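Local coordinates for PAAR motif family protein (Pseudomonas aeruginosa, PDB 6XRF) that probably serves, as a full-length PAAR-motif protein, at the tip of a type VI secretion spike, this piece being its N-terminal helical segment, at residues Ala21-Gly25 with Ala26-Ala30. Residues are numbered along the deposited sequence; the frame is centred on the assembly and turned at random.
Sequences AMVAG and AVAGA
The flat groups here are peptide units, and the one joining A24 to G25 is flanked at its oxygen end from both sides: CB of V27 lies obliquely on one side of its plane and the CB methyl of A28 on the other, 3.7 Å and 3.6 Å respectively from O of A24. Between them that oxygen points into the first turn of helix 25-37 and accepts the N-H of A28 at 2.9 Å in an almost straight bond, with an N-H...O angle of 174°. One residue on, O of G25 takes N of G29 at 3.1 Å, equally straight, so two consecutive i to i+4 bonds start the helix. G25 and G29 bring no side chain and contribute through their backbone alone.

V23 is the first residue to leave helix 19-22, and its extended backbone lets the side chain fold back over this new turn. With chi1 at -77°, CG2 sits between the backbone N and the carbonyl carbon and comes 4.0 Å from CB of A28, while CB of V23 meets CG1 of V27, also at 4.0 Å. Beta-branching suits both valines, putting bulk close to the backbone so that CB and one methyl of each reach the neighbouring turn; A28 is small enough to lie beside both V23 and the oxygens of A24 and G25. V23 also packs on A56 of helix 45-57.

A24 holds the N-cap position with a methyl that cannot accept a hydrogen bond, and the partner protein probably compensates in part: N of A26 bonds to one of its polar side chains, as does O of A26, which also receives N of A30. The chemistry thus implies a helix start built from backbone bonds and small apolar side chains, with part of its polar first turn satisfied by the partner protein.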
ATOM      1  N   ALA C  21       5.874   0.388  -9.847  1.00 51.83           N
ATOM      2  CA  ALA C  21       5.992   0.827 -11.231  1.00 53.79           C
ATOM      3  C   ALA C  21       7.417   0.755 -11.763  1.00 57.36           C
ATOM      4  O   ALA C  21       7.608   0.609 -12.976  1.00 59.73           O
ATOM      5  CB  ALA C  21       5.487   2.267 -11.375  1.00 51.17           C
ATOM      6  N   MET C  22       8.421   0.846 -10.888  1.00 57.56           N
ATOM      7  CA  MET C  22       9.798   0.981 -11.332  1.00 58.97           C
ATOM      8  C   MET C  22      10.620  -0.292 -11.194  1.00 61.37           C
ATOM      9  O   MET C  22      11.667  -0.400 -11.844  1.00 63.85           O
ATOM     10  CB  MET C  22      10.513   2.085 -10.541  1.00 58.42           C
ATOM     11  CG  MET C  22       9.715   3.350 -10.328  1.00 59.09           C
ATOM     12  SD  MET C  22      10.311   4.172  -8.834  1.00 58.34           S
ATOM     13  CE  MET C  22      12.037   4.388  -9.243  1.00 57.84           C
ATOM     14  N   VAL C  23      10.202  -1.245 -10.358  1.00 58.13           N
ATOM     15  CA  VAL C  23      10.963  -2.468 -10.158  1.00 56.50           C
ATOM     16  C   VAL C  23      10.037  -3.676 -10.206  1.00 56.08           C
ATOM     17  O   VAL C  23       8.817  -3.571 -10.059  1.00 58.28           O
ATOM     18  CB  VAL C  23      11.754  -2.460  -8.829  1.00 55.06           C
ATOM     19  CG1 VAL C  23      12.996  -1.594  -8.960  1.00 55.25           C
ATOM     20  CG2 VAL C  23      10.877  -1.978  -7.688  1.00 52.79           C
ATOM     21  N   ALA C  24      10.649  -4.840 -10.410  1.00 53.25           N
ATOM     22  CA  ALA C  24       9.904  -6.078 -10.563  1.00 51.86           C
ATOM     23  C   ALA C  24       9.140  -6.415  -9.286  1.00 49.23           C
ATOM     24  O   ALA C  24       9.403  -5.879  -8.206  1.00 46.86           O
ATOM     25  CB  ALA C  24      10.849  -7.227 -10.923  1.00 53.19           C
ATOM     26  N   GLY C  25       8.183  -7.328  -9.430  1.00 49.78           N
ATOM     27  CA  GLY C  25       7.357  -7.759  -8.323  1.00 46.63           C
ATOM     28  C   GLY C  25       8.150  -8.129  -7.090  1.00 44.69           C
ATOM     29  O   GLY C  25       7.988  -7.507  -6.036  1.00 43.46           O
ATOM     30  N   ALA C  26       9.020  -9.136  -7.214  1.00 45.68           N
ATOM     31  CA  ALA C  26       9.760  -9.624  -6.055  1.00 42.72           C
ATOM     32  C   ALA C  26      10.522  -8.498  -5.369  1.00 40.12           C
ATOM     33  O   ALA C  26      10.598  -8.449  -4.135  1.00 39.50           O
ATOM     34  CB  ALA C  26      10.725 -10.730  -6.477  1.00 45.40           C
ATOM     35  N   VAL C  27      11.091  -7.579  -6.152  1.00 39.68           N
ATOM     36  CA  VAL C  27      11.930  -6.529  -5.581  1.00 39.16           C
ATOM     37  C   VAL C  27      11.079  -5.507  -4.834  1.00 40.76           C
ATOM     38  O   VAL C  27      11.401  -5.116  -3.706  1.00 40.28           O
ATOM     39  CB  VAL C  27      12.774  -5.870  -6.687  1.00 38.92           C
ATOM     40  CG1 VAL C  27      13.637  -4.751  -6.114  1.00 38.05           C
ATOM     41  CG2 VAL C  27      13.631  -6.927  -7.393  1.00 40.85           C
ATOM     42  N   ALA C  28       9.977  -5.063  -5.443  1.00 40.52           N
ATOM     43  CA  ALA C  28       9.114  -4.089  -4.779  1.00 41.70           C
ATOM     44  C   ALA C  28       8.632  -4.616  -3.429  1.00 41.91           C
ATOM     45  O   ALA C  28       8.648  -3.897  -2.422  1.00 40.89           O
ATOM     46  CB  ALA C  28       7.924  -3.736  -5.675  1.00 38.76           C
ATOM     47  N   GLY C  29       8.189  -5.875  -3.392  1.00 44.72           N
ATOM     48  CA  GLY C  29       7.784  -6.461  -2.126  1.00 45.65           C
ATOM     49  C   GLY C  29       8.916  -6.485  -1.118  1.00 45.55           C
ATOM     50  O   GLY C  29       8.715  -6.208   0.068  1.00 45.16           O
ATOM     51  N   ALA C  30      10.128  -6.804  -1.580  1.00 46.62           N
ATOM     52  CA  ALA C  30      11.275  -6.864  -0.683  1.00 45.79           C
ATOM     53  C   ALA C  30      11.651  -5.480  -0.170  1.00 42.22           C
ATOM     54  O   ALA C  30      11.978  -5.319   1.011  1.00 42.71           O
ATOM     55  CB  ALA C  30      12.461  -7.510  -1.398  1.00 47.85           C
TER